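Long-range contacts in acyl-CoA Binding Protein (Moniliophthora perniciosa, PDB 3FP5), which probably binds long-chain acyl-CoA esters and carries them through the cytosol in fatty acid metabolism, as acyl-CoA binding proteins do: residues 9-14 with 79-84; 21-26 with 93-98; 34-39 with 65-70. One frame throughout, in Å; residues are numbered along the deposited sequence.

Contact 1: residues 9-14 with 79-84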
# COMPACT_ATOMS: atom_id res chain seq x y z
N ASP A 9 6.27 -5.10 5.88
CA ASP A 9 7.36 -5.33 4.93
C ASP A 9 7.02 -6.50 3.99
O ASP A 9 7.29 -6.45 2.79
CB ASP A 9 8.68 -5.55 5.66
CG ASP A 9 9.21 -4.28 6.33
OD1 ASP A 9 8.76 -3.17 5.98
OD2 ASP A 9 10.10 -4.39 7.19
N LYS A 10 6.40 -7.54 4.52
CA LYS A 10 5.99 -8.67 3.67
C LYS A 10 4.93 -8.22 2.65
O LYS A 10 5.00 -8.56 1.46
CB LYS A 10 5.47 -9.83 4.53
CG LYS A 10 5.06 -11.09 3.76
CD LYS A 10 6.16 -11.61 2.81
CE LYS A 10 7.39 -12.08 3.58
NZ LYS A 10 8.43 -12.71 2.72
N ALA A 11 3.96 -7.43 3.10
CA ALA A 11 2.94 -6.89 2.21
C ALA A 11 3.56 -6.07 1.07
O ALA A 11 3.15 -6.19 -0.09
CB ALA A 11 1.92 -6.05 2.99
N VAL A 12 4.54 -5.22 1.41
CA VAL A 12 5.23 -4.40 0.42
C VAL A 12 5.93 -5.29 -0.63
O VAL A 12 5.83 -5.04 -1.83
CB VAL A 12 6.27 -3.48 1.10
CG1 VAL A 12 7.20 -2.84 0.07
CG2 VAL A 12 5.55 -2.42 1.92
N GLU A 13 6.63 -6.32 -0.16
CA GLU A 13 7.29 -7.25 -1.06
C GLU A 13 6.29 -7.87 -2.03
O GLU A 13 6.56 -8.00 -3.22
CB GLU A 13 7.98 -8.35 -0.26
CG GLU A 13 8.66 -9.38 -1.13
CD GLU A 13 9.26 -10.52 -0.33
OE1 GLU A 13 9.08 -10.53 0.93
OE2 GLU A 13 9.89 -11.39 -0.96
N ILE A 14 5.13 -8.24 -1.51
CA ILE A 14 4.08 -8.85 -2.34
C ILE A 14 3.54 -7.84 -3.36
O ILE A 14 3.46 -8.14 -4.55
CB ILE A 14 2.94 -9.43 -1.47
CG1 ILE A 14 3.44 -10.68 -0.73
CG2 ILE A 14 1.72 -9.75 -2.32
CD1 ILE A 14 2.56 -11.11 0.40
N LYS A 79 -3.22 -0.14 7.69
CA LYS A 79 -4.02 0.19 6.52
C LYS A 79 -3.46 -0.45 5.25
O LYS A 79 -4.21 -0.92 4.40
CB LYS A 79 -4.11 1.71 6.36
CG LYS A 79 -4.92 2.38 7.46
CD LYS A 79 -6.30 1.74 7.55
CE LYS A 79 -7.19 2.47 8.55
NZ LYS A 79 -8.50 1.77 8.72
N TYR A 80 -2.13 -0.44 5.12
CA TYR A 80 -1.47 -1.00 3.94
C TYR A 80 -1.71 -2.52 3.89
O TYR A 80 -2.17 -3.06 2.87
CB TYR A 80 0.03 -0.68 3.99
CG TYR A 80 0.78 -1.01 2.72
CD1 TYR A 80 1.18 -0.02 1.82
CD2 TYR A 80 1.10 -2.33 2.41
CE1 TYR A 80 1.87 -0.35 0.65
CE2 TYR A 80 1.78 -2.66 1.25
CZ TYR A 80 2.17 -1.67 0.37
OH TYR A 80 2.85 -2.04 -0.78
N VAL A 81 -1.40 -3.20 4.99
CA VAL A 81 -1.59 -4.65 5.05
C VAL A 81 -3.05 -5.03 4.81
O VAL A 81 -3.36 -5.91 4.00
CB VAL A 81 -1.10 -5.23 6.40
CG1 VAL A 81 -1.55 -6.70 6.55
CG2 VAL A 81 0.42 -5.09 6.52
N GLU A 82 -3.96 -4.34 5.50
CA GLU A 82 -5.37 -4.63 5.34
C GLU A 82 -5.90 -4.42 3.92
O GLU A 82 -6.73 -5.20 3.45
CB GLU A 82 -6.18 -3.82 6.36
CG GLU A 82 -6.06 -4.39 7.75
CD GLU A 82 -6.83 -3.58 8.77
OE1 GLU A 82 -7.35 -2.50 8.40
OE2 GLU A 82 -6.92 -4.03 9.93
N LYS A 83 -5.40 -3.40 3.22
CA LYS A 83 -5.81 -3.19 1.84
C LYS A 83 -5.36 -4.36 0.96
O LYS A 83 -6.11 -4.82 0.09
CB LYS A 83 -5.24 -1.88 1.28
CG LYS A 83 -5.59 -1.63 -0.19
CD LYS A 83 -7.10 -1.64 -0.39
CE LYS A 83 -7.73 -0.42 0.27
NZ LYS A 83 -9.19 -0.37 0.02
N LEU A 84 -4.14 -4.83 1.17
CA LEU A 84 -3.66 -5.98 0.40
C LEU A 84 -4.50 -7.21 0.72
O LEU A 84 -4.89 -7.97 -0.18
CB LEU A 84 -2.18 -6.24 0.70
CG LEU A 84 -1.61 -7.48 0.00
CD1 LEU A 84 -1.79 -7.37 -1.53
CD2 LEU A 84 -0.14 -7.66 0.37
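The hydroxyl of Tyr80 reaches over to helix 5-17, where its OH lies 3.6 Å from Val12 CA. It also hydrogen-bonds to O1 of a bound MES, a buffer molecule probably taken from the crystallisation liquor. Val12 holds the outer half of the ring: its CG2, the methyl anti to the carbonyl carbon, comes within 3.8 Å of Tyr80 CZ, and the two side chains run at about a right angle. On the inner side Ala11 meets the ring at its edge, near the ring plane, with CB 3.8 Å from Tyr80 CE2. The tyrosine gets there because its CG stands anti to the backbone N (chi1 -171°), which swings the ring off helix 73-91 towards the alanine and valine.

Helices 5-17 and 73-91 run in the same general direction here but cross at 48°, their local axes 9.3 Å apart. The shared direction fits the up-down-down-up bundle of acyl-CoA binding proteins, in which these are the two helices that point up. The small Ala11 sits where the backbones come nearest, its CA 5.8 Å from Val81 CA, and its single methyl also meets Val81 CG2.

One turn further along, Leu84 does the packing with one branch. Its CD2 is 3.7 Å from Ala11 CB, lies close to the backbone carbonyl of the same residue, and touches Ile14 CG2 at 3.9 Å, the leucine and isoleucine side chains being roughly perpendicular. Ile103 of helix 94-105 closes over Ile14, Val81 and Leu84. On the Tyr80 side, Phe8 meets the ring edge-to-face and Phe34 packs against it with the planes inclined by about 50°.

Contact 2: residues 21-26 with 93-98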
# COMPACT_ATOMS: atom_id res chain seq x y z
N ASP A 21 -0.20 -6.70 -15.52
CA ASP A 21 -1.28 -7.51 -16.05
C ASP A 21 -1.23 -8.85 -15.33
O ASP A 21 -0.24 -9.58 -15.42
CB ASP A 21 -1.09 -7.71 -17.57
CG ASP A 21 -2.23 -8.49 -18.22
OD1 ASP A 21 -3.38 -7.98 -18.27
OD2 ASP A 21 -1.97 -9.61 -18.73
N GLY A 22 -2.28 -9.16 -14.58
CA GLY A 22 -2.34 -10.41 -13.84
C GLY A 22 -3.67 -10.59 -13.13
O GLY A 22 -4.48 -9.67 -13.08
N PRO A 23 -3.90 -11.78 -12.58
CA PRO A 23 -5.12 -12.13 -11.86
C PRO A 23 -5.24 -11.43 -10.50
O PRO A 23 -6.34 -11.29 -9.96
CB PRO A 23 -5.00 -13.65 -11.67
CG PRO A 23 -3.52 -13.92 -11.81
CD PRO A 23 -3.11 -12.99 -12.89
N ILE A 24 -4.11 -10.99 -9.94
CA ILE A 24 -4.14 -10.20 -8.71
C ILE A 24 -3.68 -8.80 -9.04
O ILE A 24 -2.48 -8.53 -9.16
CB ILE A 24 -3.26 -10.82 -7.61
CG1 ILE A 24 -3.71 -12.24 -7.27
CG2 ILE A 24 -3.28 -9.93 -6.36
CD1 ILE A 24 -2.72 -13.02 -6.43
N LYS A 25 -4.64 -7.89 -9.20
CA LYS A 25 -4.35 -6.58 -9.76
C LYS A 25 -5.03 -5.46 -8.99
O LYS A 25 -6.25 -5.31 -9.07
CB LYS A 25 -4.78 -6.53 -11.22
CG LYS A 25 -4.31 -5.29 -11.96
CD LYS A 25 -4.98 -5.18 -13.32
CE LYS A 25 -4.27 -4.16 -14.20
NZ LYS A 25 -3.96 -2.90 -13.47
N PRO A 26 -4.25 -4.66 -8.26
CA PRO A 26 -4.81 -3.48 -7.60
C PRO A 26 -5.31 -2.50 -8.64
O PRO A 26 -4.69 -2.37 -9.70
CB PRO A 26 -3.61 -2.88 -6.87
CG PRO A 26 -2.61 -3.99 -6.76
CD PRO A 26 -2.80 -4.79 -8.02
N THR A 93 -8.13 -16.63 -5.34
CA THR A 93 -7.49 -17.72 -6.06
C THR A 93 -6.58 -18.48 -5.11
O THR A 93 -6.30 -18.03 -3.99
CB THR A 93 -6.65 -17.20 -7.26
OG1 THR A 93 -5.57 -16.40 -6.79
CG2 THR A 93 -7.51 -16.37 -8.21
N GLU A 94 -6.11 -19.65 -5.53
CA GLU A 94 -5.19 -20.39 -4.69
C GLU A 94 -3.91 -19.60 -4.51
O GLU A 94 -3.26 -19.68 -3.47
CB GLU A 94 -4.89 -21.76 -5.31
CG GLU A 94 -6.08 -22.70 -5.27
CD GLU A 94 -6.47 -23.04 -3.84
OE1 GLU A 94 -5.56 -23.19 -3.00
OE2 GLU A 94 -7.68 -23.17 -3.56
N GLU A 95 -3.55 -18.82 -5.54
CA GLU A 95 -2.37 -17.97 -5.45
C GLU A 95 -2.57 -16.88 -4.40
O GLU A 95 -1.71 -16.68 -3.54
CB GLU A 95 -2.04 -17.34 -6.81
CG GLU A 95 -0.84 -16.40 -6.78
CD GLU A 95 -0.54 -15.76 -8.12
OE1 GLU A 95 -1.32 -15.98 -9.08
OE2 GLU A 95 0.48 -15.05 -8.23
N SER A 96 -3.71 -16.20 -4.44
CA SER A 96 -3.98 -15.15 -3.46
C SER A 96 -4.08 -15.74 -2.04
O SER A 96 -3.64 -15.11 -1.07
CB SER A 96 -5.23 -14.32 -3.82
OG SER A 96 -6.44 -15.00 -3.57
N LYS A 97 -4.64 -16.94 -1.91
CA LYS A 97 -4.70 -17.58 -0.60
C LYS A 97 -3.31 -17.84 -0.03
O LYS A 97 -3.08 -17.71 1.18
CB LYS A 97 -5.51 -18.88 -0.68
CG LYS A 97 -7.01 -18.65 -0.75
CD LYS A 97 -7.79 -19.96 -0.76
CE LYS A 97 -9.29 -19.70 -0.85
NZ LYS A 97 -9.63 -18.84 -2.03
N LYS A 98 -2.38 -18.22 -0.90
CA LYS A 98 -1.00 -18.44 -0.50
C LYS A 98 -0.36 -17.14 0.01
O LYS A 98 0.38 -17.14 1.00
CB LYS A 98 -0.21 -18.96 -1.71
CG LYS A 98 1.00 -19.80 -1.40
CD LYS A 98 1.48 -20.49 -2.68
CE LYS A 98 2.73 -21.32 -2.44
NZ LYS A 98 3.45 -21.61 -3.73
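Ile24 pushes the end of its side chain against the first turn of helix 94-105. Its CD1 lies 3.8 Å from Ser96 CB and 3.9 Å from Glu95 CG, so one methyl fills the angle between two neighbouring residues of the helix. The reach comes from a stretched branch: CG1 stands anti to the carbonyl carbon, and chi2 of 167° carries CD1 straight on towards the helix. Beside it, the extended Glu95 chain passes Pro23 at about a right angle, with Glu95 OE1 4.1 Å from Pro23 CG. These are van der Waals contacts, looser at the proline than at the isoleucine.

Behind this first shell, Leu88 and Ala91 of helix 73-91 and Leu18 also pack on Ile24, so it is buried although Pro23 and Lys25 on either side of it are exposed. Ser96 is fixed from its polar side. Its OG accepts from Thr93 N at 2.9 Å, with an N-H...O angle of 159°, and is also hydrogen-bonded to Leu88 O, leaving CB to face the isoleucine. In return Ser96 N gives its hydrogen to Thr93 OG1 at 3.0 Å, a nearly straight bond at 166°. The reciprocal pair, with Thr93 as N-cap, is a capping box, the classic way of starting a helix, here helix 94-105, which lies beyond the four helices of the usual family bundle.

Contact 3: residues 34-39 with 65-70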
# COMPACT_ATOMS: atom_id res chain seq x y z
N PHE A 34 -2.07 2.29 -1.65
CA PHE A 34 -0.82 1.67 -1.25
C PHE A 34 0.31 2.70 -1.18
O PHE A 34 1.12 2.68 -0.25
CB PHE A 34 -0.41 0.56 -2.23
CG PHE A 34 -1.16 -0.74 -2.03
CD1 PHE A 34 -1.25 -1.34 -0.78
CD2 PHE A 34 -1.73 -1.39 -3.13
CE1 PHE A 34 -1.92 -2.56 -0.62
CE2 PHE A 34 -2.40 -2.60 -2.97
CZ PHE A 34 -2.50 -3.18 -1.72
N TYR A 35 0.36 3.59 -2.16
CA TYR A 35 1.43 4.59 -2.22
C TYR A 35 1.41 5.47 -0.97
O TYR A 35 2.45 5.66 -0.32
CB TYR A 35 1.32 5.49 -3.46
CG TYR A 35 2.41 6.54 -3.49
CD1 TYR A 35 3.69 6.22 -3.91
CD2 TYR A 35 2.18 7.85 -3.04
CE1 TYR A 35 4.70 7.17 -3.93
CE2 TYR A 35 3.18 8.80 -3.05
CZ TYR A 35 4.45 8.46 -3.50
OH TYR A 35 5.45 9.39 -3.51
N LYS A 36 0.24 6.00 -0.65
CA LYS A 36 0.16 7.00 0.40
C LYS A 36 0.55 6.38 1.74
O LYS A 36 1.29 6.99 2.52
CB LYS A 36 -1.23 7.68 0.44
CG LYS A 36 -2.36 6.85 1.04
CD LYS A 36 -3.71 7.47 0.70
CE LYS A 36 -4.85 6.72 1.38
NZ LYS A 36 -6.19 7.15 0.88
N TYR A 37 0.11 5.15 1.99
CA TYR A 37 0.47 4.51 3.25
C TYR A 37 1.90 3.96 3.25
O TYR A 37 2.54 3.88 4.30
CB TYR A 37 -0.56 3.46 3.69
CG TYR A 37 -1.81 4.12 4.22
CD1 TYR A 37 -1.76 4.96 5.33
CD2 TYR A 37 -3.05 3.93 3.59
CE1 TYR A 37 -2.90 5.57 5.82
CE2 TYR A 37 -4.19 4.56 4.06
CZ TYR A 37 -4.10 5.38 5.18
OH TYR A 37 -5.22 6.01 5.68
N PHE A 38 2.41 3.59 2.07
CA PHE A 38 3.81 3.22 1.98
C PHE A 38 4.71 4.38 2.41
O PHE A 38 5.61 4.20 3.23
CB PHE A 38 4.19 2.73 0.59
CG PHE A 38 5.67 2.48 0.45
CD1 PHE A 38 6.22 1.29 0.89
CD2 PHE A 38 6.50 3.45 -0.10
CE1 PHE A 38 7.59 1.05 0.77
CE2 PHE A 38 7.86 3.23 -0.21
CZ PHE A 38 8.41 2.03 0.22
N LYS A 39 4.47 5.57 1.85
CA LYS A 39 5.25 6.74 2.23
C LYS A 39 5.05 7.06 3.71
O LYS A 39 6.02 7.29 4.43
CB LYS A 39 4.89 7.93 1.35
CG LYS A 39 5.12 7.66 -0.12
CD LYS A 39 6.59 7.39 -0.39
CE LYS A 39 7.43 8.63 -0.17
NZ LYS A 39 8.80 8.46 -0.75
N TRP A 65 -0.47 11.17 -0.51
CA TRP A 65 0.41 11.23 0.65
C TRP A 65 0.02 12.36 1.62
O TRP A 65 -0.10 12.14 2.83
CB TRP A 65 1.87 11.37 0.19
CG TRP A 65 2.88 11.20 1.28
CD1 TRP A 65 2.66 10.74 2.55
CD2 TRP A 65 4.28 11.46 1.19
NE1 TRP A 65 3.85 10.71 3.25
CE2 TRP A 65 4.86 11.15 2.44
CE3 TRP A 65 5.11 11.94 0.17
CZ2 TRP A 65 6.22 11.30 2.69
CZ3 TRP A 65 6.47 12.08 0.43
CH2 TRP A 65 7.01 11.77 1.68
N LYS A 66 -0.20 13.56 1.08
CA LYS A 66 -0.60 14.70 1.90
C LYS A 66 -1.89 14.39 2.67
O LYS A 66 -2.04 14.77 3.82
CB LYS A 66 -0.77 15.96 1.02
CG LYS A 66 -1.34 17.17 1.76
CD LYS A 66 -0.37 17.70 2.80
CE LYS A 66 -0.82 19.06 3.36
NZ LYS A 66 0.27 19.64 4.18
N SER A 67 -2.79 13.64 2.04
CA SER A 67 -4.09 13.35 2.64
C SER A 67 -4.03 12.48 3.90
O SER A 67 -5.00 12.40 4.66
CB SER A 67 -5.05 12.75 1.61
OG SER A 67 -4.78 11.37 1.38
N VAL A 68 -2.89 11.83 4.13
CA VAL A 68 -2.73 11.01 5.33
C VAL A 68 -1.73 11.61 6.32
O VAL A 68 -1.26 10.92 7.24
CB VAL A 68 -2.42 9.53 5.02
CG1 VAL A 68 -3.59 8.91 4.28
CG2 VAL A 68 -1.12 9.38 4.22
N GLU A 69 -1.41 12.89 6.14
CA GLU A 69 -0.55 13.58 7.09
C GLU A 69 -1.13 13.43 8.50
O GLU A 69 -2.34 13.54 8.69
CB GLU A 69 -0.43 15.06 6.69
CG GLU A 69 0.58 15.84 7.51
CD GLU A 69 0.77 17.26 7.00
OE1 GLU A 69 -0.06 17.73 6.19
OE2 GLU A 69 1.75 17.90 7.41
N GLY A 70 -0.27 13.15 9.47
CA GLY A 70 -0.71 13.02 10.85
C GLY A 70 -0.95 11.57 11.26
O GLY A 70 -1.14 11.28 12.44
O HOH W 1 -6.64 9.65 1.95
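The indole of Trp65 carries Lys39 on one face. Lys39 CB sits over the five-membered ring, 3.4 Å from its centroid and 12° off the normal, a CH-pi contact. The lysine chain then bends at chi2 and chi3 (-62° and -67°), folding back so that CE lies over the outer rim of the six-membered ring on the same face, 3.6 Å from Trp65 CZ3. The ring of Tyr35 has Lys39 CG over one face, offset toward the rim, while its CE2 approaches Trp65 CB obliquely. The lysine methylenes are thus shared between two aromatic groups; the Tyr37 ring likewise has Lys36 CG over one face, near its rim. The rotation of the indole is further fixed by Trp65 NE1, which hydrogen-bonds to Gly44 O and, weakly, to Gln40 OE1.

Helix 28-42 is joined here to the end of helix 56-66 and to the type I turn from Lys66 to Glu69. In relatives, the equivalents of Tyr35 and Lys39 help to bind the coenzyme A part of the ligand; consistent with such a pocket, Lys39 NZ makes a long, weak ion pair with the sulfonate of a bound MES.

Nearer the start of helix 28-42, Lys36 and Tyr37 receive Val68 between them. Its CG1 approaches Tyr37 OH to 3.6 Å, obliquely to the ring, and lies 3.8 Å from Lys36 CE; its CG2 rests near Lys36 O. The Lys36 chain is extended beyond CG and passes Val68 at about a right angle, its CB lying close to Trp65 N. At the far end a water bridges the segments, accepting from Lys36 NZ at 2.8 Å and donating to Ser67 OG at 2.6 Å. Ser67 OG is hydrogen-bonded to Ala64 O as well.

In the fold
Phe34 joins contacts 1 and 3, whose centres are about 14 Å apart: its CE1 lies 3.6 Å from Leu84 N, and its ring also packs against Lys83. A bound MES is met at each of them, by Tyr80 OH at contact 1 and, weakly, by Lys39 at contact 3, which probably marks part of the acyl-CoA pocket, since counterparts of these two residues bind ligand in relatives. Contact 2 lies on the other side of the chain's centre from contact 3, about 24 Å between centres, yet Pro26 CG still reaches Phe34 CE2 at 4.0 Å. Contacts 1 and 2 do not touch, their nearest atoms being about 6 Å apart.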